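Local coordinates for protein sugar phosphate isomerase/epimerase (Parabacteroides distasonis, PDB 3OBE) that probably acts as a sugar phosphate isomerase or epimerase, built on a xylose isomerase-like TIM barrel, at residues P137-E140 / D144-V147; W166-H171 / E202-N207. All coordinates share one frame; numbering follows the deposited sequence.

Contact 1. Residues P137-E140 / D144-V147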
ATOM      1  N   PRO A 137      -0.433 -14.890  -2.753  1.00 11.94           N
ATOM      2  CA  PRO A 137      -0.961 -16.243  -2.970  1.00 13.13           C
ATOM      3  C   PRO A 137       0.041 -17.339  -2.623  1.00 13.68           C
ATOM      4  O   PRO A 137       1.227 -17.071  -2.366  1.00 15.05           O
ATOM      5  CB  PRO A 137      -1.291 -16.247  -4.473  1.00 12.76           C
ATOM      6  CG  PRO A 137      -1.510 -14.799  -4.845  1.00 13.42           C
ATOM      7  CD  PRO A 137      -0.425 -14.129  -4.011  1.00 12.49           C
ATOM      8  N   ARG A 138      -0.443 -18.574  -2.609  1.00 14.83           N
ATOM      9  CA  ARG A 138       0.449 -19.686  -2.467  1.00 15.71           C
ATOM     10  C   ARG A 138       1.429 -19.771  -3.616  1.00 14.78           C
ATOM     11  O   ARG A 138       1.027 -19.981  -4.740  1.00 16.81           O
ATOM     12  CB  ARG A 138      -0.352 -20.988  -2.352  1.00 15.56           C
ATOM     13  CG  ARG A 138       0.561 -22.174  -2.033  1.00 17.22           C
ATOM     14  CD  ARG A 138      -0.156 -23.491  -1.653  1.00 20.00           C
ATOM     15  NE  ARG A 138      -0.890 -23.350  -0.397  1.00 18.87           N
ATOM     16  CZ  ARG A 138      -0.372 -23.427   0.818  1.00 20.66           C
ATOM     17  NH1 ARG A 138       0.938 -23.682   1.005  1.00 19.52           N
ATOM     18  NH2 ARG A 138      -1.173 -23.265   1.863  1.00 20.06           N
ATOM     19  N   ILE A 139       2.718 -19.649  -3.315  1.00 15.53           N
ATOM     20  CA  ILE A 139       3.737 -19.752  -4.351  1.00 15.49           C
ATOM     21  C   ILE A 139       4.765 -20.753  -3.941  1.00 16.08           C
ATOM     22  O   ILE A 139       5.515 -20.500  -2.995  1.00 16.76           O
ATOM     23  CB  ILE A 139       4.452 -18.367  -4.614  1.00 15.13           C
ATOM     24  CG1 ILE A 139       3.451 -17.238  -4.838  1.00 20.10           C
ATOM     25  CG2 ILE A 139       5.531 -18.522  -5.731  1.00 14.88           C
ATOM     26  CD1 ILE A 139       2.701 -17.276  -6.037  1.00 17.08           C
ATOM     27  N   GLU A 140       4.757 -21.905  -4.597  1.00 17.12           N
ATOM     28  CA  GLU A 140       5.693 -22.963  -4.238  1.00 19.96           C
ATOM     29  C   GLU A 140       6.739 -23.217  -5.281  1.00 19.09           C
ATOM     30  O   GLU A 140       7.763 -23.833  -4.987  1.00 19.84           O
ATOM     31  CB  GLU A 140       4.912 -24.214  -3.892  1.00 20.66           C
ATOM     32  CG  GLU A 140       4.213 -23.919  -2.588  1.00 26.43           C
ATOM     33  CD  GLU A 140       3.161 -24.918  -2.132  1.00 29.33           C
ATOM     34  OE1 GLU A 140       2.536 -25.612  -2.969  1.00 30.30           O
ATOM     35  OE2 GLU A 140       2.946 -24.904  -0.881  1.00 31.35           O
ATOM     36  N   ASP A 144       3.781 -21.183 -10.302  1.00 17.09           N
ATOM     37  CA  ASP A 144       2.743 -20.556  -9.487  1.00 16.60           C
ATOM     38  C   ASP A 144       2.855 -19.045  -9.556  1.00 15.49           C
ATOM     39  O   ASP A 144       1.846 -18.357  -9.639  1.00 15.62           O
ATOM     40  CB  ASP A 144       2.886 -20.966  -8.024  1.00 16.07           C
ATOM     41  CG  ASP A 144       2.676 -22.444  -7.780  1.00 19.41           C
ATOM     42  OD1 ASP A 144       2.099 -23.164  -8.612  1.00 19.66           O
ATOM     43  OD2 ASP A 144       3.142 -22.860  -6.709  1.00 23.14           O
ATOM     44  N   ALA A 145       4.086 -18.522  -9.468  1.00 14.77           N
ATOM     45  CA  ALA A 145       4.340 -17.106  -9.580  1.00 14.88           C
ATOM     46  C   ALA A 145       3.946 -16.537 -10.953  1.00 16.11           C
ATOM     47  O   ALA A 145       3.455 -15.438 -11.034  1.00 15.82           O
ATOM     48  CB  ALA A 145       5.819 -16.819  -9.281  1.00 15.16           C
ATOM     49  N   LYS A 146       4.215 -17.281 -12.021  1.00 15.99           N
ATOM     50  CA  LYS A 146       3.801 -16.855 -13.356  1.00 16.61           C
ATOM     51  C   LYS A 146       2.291 -16.783 -13.548  1.00 17.19           C
ATOM     52  O   LYS A 146       1.792 -15.799 -14.072  1.00 18.05           O
ATOM     53  CB  LYS A 146       4.436 -17.747 -14.424  1.00 17.93           C
ATOM     54  CG  LYS A 146       5.957 -17.586 -14.518  1.00 20.62           C
ATOM     55  CD  LYS A 146       6.535 -18.507 -15.583  1.00 26.88           C
ATOM     56  CE  LYS A 146       7.866 -18.011 -16.120  1.00 34.17           C
ATOM     57  NZ  LYS A 146       8.205 -18.778 -17.392  1.00 36.53           N
ATOM     58  N   VAL A 147       1.554 -17.756 -13.040  1.00 15.95           N
ATOM     59  CA  VAL A 147       0.109 -17.739 -13.159  1.00 16.65           C
ATOM     60  C   VAL A 147      -0.473 -16.572 -12.341  1.00 15.75           C
ATOM     61  O   VAL A 147      -1.410 -15.866 -12.805  1.00 16.55           O
ATOM     62  CB  VAL A 147      -0.577 -19.081 -12.752  1.00 17.79           C
ATOM     63  CG1 VAL A 147      -2.140 -18.939 -12.872  1.00 19.35           C
ATOM     64  CG2 VAL A 147      -0.098 -20.243 -13.678  1.00 19.53           C
TER

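Contact 2. Residues W166-H171 / E202-N207. With PO4 (phosphate ion), chain C.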
ATOM      1  N   TRP A 166      -3.291  -0.351 -10.758  1.00 14.35           N
ATOM      2  CA  TRP A 166      -3.260  -1.564  -9.939  1.00 13.23           C
ATOM      3  C   TRP A 166      -1.852  -1.782  -9.440  1.00 12.63           C
ATOM      4  O   TRP A 166      -0.903  -1.705 -10.214  1.00 14.94           O
ATOM      5  CB  TRP A 166      -3.747  -2.767 -10.741  1.00 13.11           C
ATOM      6  CG  TRP A 166      -4.019  -3.973  -9.895  1.00 13.00           C
ATOM      7  CD1 TRP A 166      -5.231  -4.333  -9.401  1.00 14.72           C
ATOM      8  CD2 TRP A 166      -3.082  -4.955  -9.416  1.00 12.20           C
ATOM      9  NE1 TRP A 166      -5.122  -5.472  -8.651  1.00 14.76           N
ATOM     10  CE2 TRP A 166      -3.821  -5.901  -8.669  1.00 12.53           C
ATOM     11  CE3 TRP A 166      -1.706  -5.151  -9.568  1.00 11.19           C
ATOM     12  CZ2 TRP A 166      -3.217  -6.982  -8.031  1.00 12.34           C
ATOM     13  CZ3 TRP A 166      -1.135  -6.234  -8.981  1.00 12.26           C
ATOM     14  CH2 TRP A 166      -1.865  -7.122  -8.202  1.00 11.71           C
ATOM     15  N   GLY A 167      -1.721  -2.159  -8.156  1.00 13.01           N
ATOM     16  CA  GLY A 167      -0.435  -2.456  -7.557  1.00 12.25           C
ATOM     17  C   GLY A 167      -0.472  -3.633  -6.586  1.00 11.91           C
ATOM     18  O   GLY A 167      -1.543  -4.062  -6.178  1.00 11.98           O
ATOM     19  N   TYR A 168       0.720  -4.067  -6.203  1.00 12.18           N
ATOM     20  CA  TYR A 168       0.937  -5.209  -5.316  1.00 12.02           C
ATOM     21  C   TYR A 168       1.834  -4.793  -4.150  1.00 12.07           C
ATOM     22  O   TYR A 168       2.912  -4.233  -4.363  1.00 11.63           O
ATOM     23  CB  TYR A 168       1.562  -6.391  -6.054  1.00 13.38           C
ATOM     24  CG  TYR A 168       1.740  -7.573  -5.167  1.00 11.80           C
ATOM     25  CD1 TYR A 168       0.647  -8.324  -4.808  1.00 12.56           C
ATOM     26  CD2 TYR A 168       2.978  -7.858  -4.555  1.00 12.10           C
ATOM     27  CE1 TYR A 168       0.770  -9.366  -3.961  1.00 12.21           C
ATOM     28  CE2 TYR A 168       3.098  -8.891  -3.687  1.00 12.16           C
ATOM     29  CZ  TYR A 168       1.991  -9.662  -3.411  1.00 12.03           C
ATOM     30  OH  TYR A 168       2.073 -10.758  -2.568  1.00 13.49           O
ATOM     31  N   HIS A 169       1.371  -5.065  -2.933  1.00 12.68           N
ATOM     32  CA  HIS A 169       2.061  -4.702  -1.689  1.00 11.93           C
ATOM     33  C   HIS A 169       2.638  -5.940  -1.058  1.00 12.12           C
ATOM     34  O   HIS A 169       1.899  -6.902  -0.752  1.00 12.91           O
ATOM     35  CB  HIS A 169       1.084  -4.021  -0.738  1.00 12.75           C
ATOM     36  CG  HIS A 169       1.640  -3.763   0.617  1.00 12.82           C
ATOM     37  ND1 HIS A 169       0.960  -4.113   1.753  1.00 14.36           N
ATOM     38  CD2 HIS A 169       2.782  -3.151   1.024  1.00 12.93           C
ATOM     39  CE1 HIS A 169       1.676  -3.767   2.816  1.00 14.38           C
ATOM     40  NE2 HIS A 169       2.794  -3.185   2.408  1.00 11.97           N
ATOM     41  N   ASN A 170       3.952  -5.948  -0.909  1.00 11.75           N
ATOM     42  CA  ASN A 170       4.681  -7.042  -0.344  1.00 11.65           C
ATOM     43  C   ASN A 170       4.728  -7.004   1.196  1.00 11.10           C
ATOM     44  O   ASN A 170       4.595  -5.947   1.819  1.00 12.12           O
ATOM     45  CB  ASN A 170       6.168  -7.071  -0.795  1.00 10.53           C
ATOM     46  CG  ASN A 170       6.913  -5.853  -0.366  1.00 10.98           C
ATOM     47  OD1 ASN A 170       6.739  -4.784  -0.948  1.00 11.24           O
ATOM     48  ND2 ASN A 170       7.743  -5.981   0.659  1.00 11.54           N
ATOM     49  N   HIS A 171       5.019  -8.164   1.797  1.00 11.06           N
ATOM     50  CA  HIS A 171       5.523  -8.226   3.175  1.00 12.10           C
ATOM     51  C   HIS A 171       6.909  -8.870   3.067  1.00 12.73           C
ATOM     52  O   HIS A 171       7.684  -8.404   2.247  1.00 12.23           O
ATOM     53  CB  HIS A 171       4.536  -8.941   4.061  1.00 13.67           C
ATOM     54  CG  HIS A 171       3.235  -8.193   4.155  1.00 14.10           C
ATOM     55  ND1 HIS A 171       2.344  -8.136   3.100  1.00 13.31           N
ATOM     56  CD2 HIS A 171       2.737  -7.386   5.125  1.00 14.24           C
ATOM     57  CE1 HIS A 171       1.326  -7.352   3.450  1.00 12.97           C
ATOM     58  NE2 HIS A 171       1.548  -6.874   4.661  1.00 14.01           N
ATOM     59  N   GLU A 202      10.905 -10.788  -7.361  1.00 14.21           N
ATOM     60  CA  GLU A 202      11.543 -10.695  -8.661  1.00 14.29           C
ATOM     61  C   GLU A 202      10.727 -11.337  -9.758  1.00 14.14           C
ATOM     62  O   GLU A 202      10.602 -10.806 -10.862  1.00 14.34           O
ATOM     63  CB  GLU A 202      12.991 -11.255  -8.606  1.00 13.77           C
ATOM     64  CG  GLU A 202      13.687 -11.314  -9.923  1.00 17.55           C
ATOM     65  CD  GLU A 202      15.146 -11.707  -9.818  1.00 21.83           C
ATOM     66  OE1 GLU A 202      15.684 -11.696  -8.722  1.00 23.24           O
ATOM     67  OE2 GLU A 202      15.732 -12.045 -10.839  1.00 26.22           O
ATOM     68  N   LEU A 203      10.176 -12.521  -9.490  1.00 14.77           N
ATOM     69  CA  LEU A 203       9.336 -13.177 -10.433  1.00 14.10           C
ATOM     70  C   LEU A 203       8.082 -12.341 -10.768  1.00 14.53           C
ATOM     71  O   LEU A 203       7.684 -12.276 -11.933  1.00 14.44           O
ATOM     72  CB  LEU A 203       8.945 -14.570  -9.942  1.00 12.94           C
ATOM     73  CG  LEU A 203      10.094 -15.557  -9.895  1.00 12.60           C
ATOM     74  CD1 LEU A 203       9.632 -16.773  -9.018  1.00 15.02           C
ATOM     75  CD2 LEU A 203      10.531 -15.945 -11.334  1.00 17.07           C
ATOM     76  N   PHE A 204       7.470 -11.727  -9.767  1.00 13.60           N
ATOM     77  CA  PHE A 204       6.307 -10.885 -10.008  1.00 13.60           C
ATOM     78  C   PHE A 204       6.694  -9.675 -10.854  1.00 14.27           C
ATOM     79  O   PHE A 204       6.002  -9.340 -11.824  1.00 14.64           O
ATOM     80  CB  PHE A 204       5.659 -10.370  -8.722  1.00 13.33           C
ATOM     81  CG  PHE A 204       4.932 -11.376  -7.900  1.00 14.56           C
ATOM     82  CD1 PHE A 204       4.569 -12.632  -8.353  1.00 14.18           C
ATOM     83  CD2 PHE A 204       4.612 -11.048  -6.614  1.00 14.94           C
ATOM     84  CE1 PHE A 204       3.862 -13.512  -7.528  1.00 15.09           C
ATOM     85  CE2 PHE A 204       3.919 -11.895  -5.812  1.00 13.28           C
ATOM     86  CZ  PHE A 204       3.550 -13.141  -6.242  1.00 13.12           C
ATOM     87  N   LEU A 205       7.803  -9.045 -10.538  1.00 14.44           N
ATOM     88  CA  LEU A 205       8.302  -7.947 -11.374  1.00 14.65           C
ATOM     89  C   LEU A 205       8.524  -8.332 -12.821  1.00 16.27           C
ATOM     90  O   LEU A 205       8.093  -7.624 -13.758  1.00 16.22           O
ATOM     91  CB  LEU A 205       9.581  -7.373 -10.751  1.00 14.03           C
ATOM     92  CG  LEU A 205       9.335  -6.586  -9.454  1.00 13.66           C
ATOM     93  CD1 LEU A 205      10.567  -6.613  -8.531  1.00 13.89           C
ATOM     94  CD2 LEU A 205       8.970  -5.115  -9.726  1.00 14.12           C
ATOM     95  N   LYS A 206       9.245  -9.417 -13.005  1.00 17.05           N
ATOM     96  CA  LYS A 206       9.638  -9.836 -14.356  1.00 18.30           C
ATOM     97  C   LYS A 206       8.505 -10.372 -15.181  1.00 19.13           C
ATOM     98  O   LYS A 206       8.566 -10.335 -16.428  1.00 19.71           O
ATOM     99  CB  LYS A 206      10.778 -10.827 -14.322  1.00 20.55           C
ATOM    100  CG  LYS A 206      11.961 -10.252 -13.552  1.00 27.19           C
ATOM    101  CD  LYS A 206      13.171  -9.988 -14.311  1.00 35.52           C
ATOM    102  CE  LYS A 206      14.374 -10.048 -13.388  1.00 38.01           C
ATOM    103  NZ  LYS A 206      15.618  -9.710 -14.092  1.00 44.23           N
ATOM    104  N   ASN A 207       7.439 -10.832 -14.530  1.00 16.99           N
ATOM    105  CA  ASN A 207       6.318 -11.425 -15.248  1.00 17.58           C
ATOM    106  C   ASN A 207       5.057 -10.553 -15.298  1.00 17.74           C
ATOM    107  O   ASN A 207       4.027 -11.005 -15.772  1.00 18.35           O
ATOM    108  CB  ASN A 207       6.002 -12.813 -14.663  1.00 17.34           C
ATOM    109  CG  ASN A 207       7.077 -13.815 -15.035  1.00 18.09           C
ATOM    110  OD1 ASN A 207       7.167 -14.217 -16.189  1.00 18.61           O
ATOM    111  ND2 ASN A 207       7.937 -14.164 -14.084  1.00 18.45           N
TER
HETATM  112  P   PO4 C 400      -1.116  -4.544   5.644  1.00 16.65           P
HETATM  113  O1  PO4 C 400      -1.835  -4.229   6.963  1.00 15.08           O
HETATM  114  O2  PO4 C 400       0.266  -4.987   6.005  1.00 15.89           O
HETATM  115  O3  PO4 C 400      -1.073  -3.163   4.924  1.00 14.46           O
HETATM  116  O4  PO4 C 400      -1.880  -5.488   4.781  1.00 17.19           O

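Contact 1. Residues P137-E140 / D144-V147
Asp144 and Glu140 meet at the start of helix 142-160, in the beta-alpha connection of a TIM barrel where the chain leaves strand 130-133. The CA atoms of Ile139 and Asp144 lie 5.3 Å apart, and the contact illustrates how an acidic residue in the first turn of a helix can grip the peptide that precedes it. Asp144 CG stands beside its own backbone N and anti to the carbonyl carbon (chi1 -64°), which turns the carboxylate back against the incoming loop. There OD2 uses its anti lone pair to accept the backbone N-H of Glu140, with N and OD2 2.8 Å apart and the bond nearly straight at 161°. The same oxygen takes a further hydrogen bond from a residue flanking the segments. Asn141, just before the helix, accepts Asp144 N through OD1, consistent with Asn141 as N-cap and Asp144 as the third residue of the helix. The helix start and these N-H donors would probably favour a charged carboxylate. Replacing Asp144 with an alanine would probably leave Glu140 N without its acceptor and the loop freer to shift against the helix.

Ile139 lies alongside the helix, with its two branches doing different work. CG2 rests on Ala145 CB at 3.9 Å, while CD1 leans over the peptide between Asp144 and Ala145, 3.9 Å from Ala145 N. Helix 200-207 adds to this apolar patch, Ile200 touching Ile139 and Leu203 touching Ala145. Glu140 OE1 lies 4.7 Å from Asp144 OD2, a like charge. On the exposed side Arg138 NH1 forms a salt bridge with Glu140 OE2 at 3.0 Å, approaching that oxygen from above the carboxylate plane, 42° out of it.

Contact 2. Residues W166-H171 / E202-N207
Tyr168, on strand 165-169, and Phe204, on helix 200-207, bring their CA atoms no nearer than 9.1 Å, so these two segments meet through the rings of Tyr168 and Phe204. The rings form a T-shaped pair: the edge of Phe204 points at the face of Tyr168, with centroids 5.2 Å apart and planes at 80°. Phe204 CE2 makes the closest approach, 3.8 Å from Tyr168 CE2, and also reaches CZ. Tyr168 CG lies anti to the backbone N (chi1 -178°), which extends the ring toward the helix. Its hydroxyl is hydrogen-bonded to Glu174 OE2, fixing the far end of the ring.

Farther along 166-171 the chemistry becomes polar. Asn170 ND2 donates to His171 O on a lone pair in the carbonyl plane. His171 NE2, in turn, holds O2 of a phosphate ion, probably from the crystallisation liquor, at 2.6 Å and 167°. His169, hydrogen-bonded to Asp218, brings CE1 to 3.5 Å from phosphate O3. The contact thus joins an apolar outer layer, where slightly positive ring hydrogens meet a pi cloud, to a polar end where His171 binds an anion by one hydrogen bond and His169 lies close by.

Contact 1 lies at the surface and contact 2 in the buried interior, their centres about 11 Å apart on the same side of the chain's centre. They share no element: the first joins a loop to helix 142-160, the second strand 165-169 to helix 200-207. Yet helix 142-160 runs directly before that strand in the chain, and the two contacts touch where Ala145 CB meets Leu203 CD1 at 3.8 Å. Near solvent, a carboxylate of the helix grips a backbone N-H of the loop, with a salt bridge inside the loop itself. In contact 2 two rings join strand to helix, and the polar bonds lie within the segments and to the phosphate, not between 166-171 and 202-207.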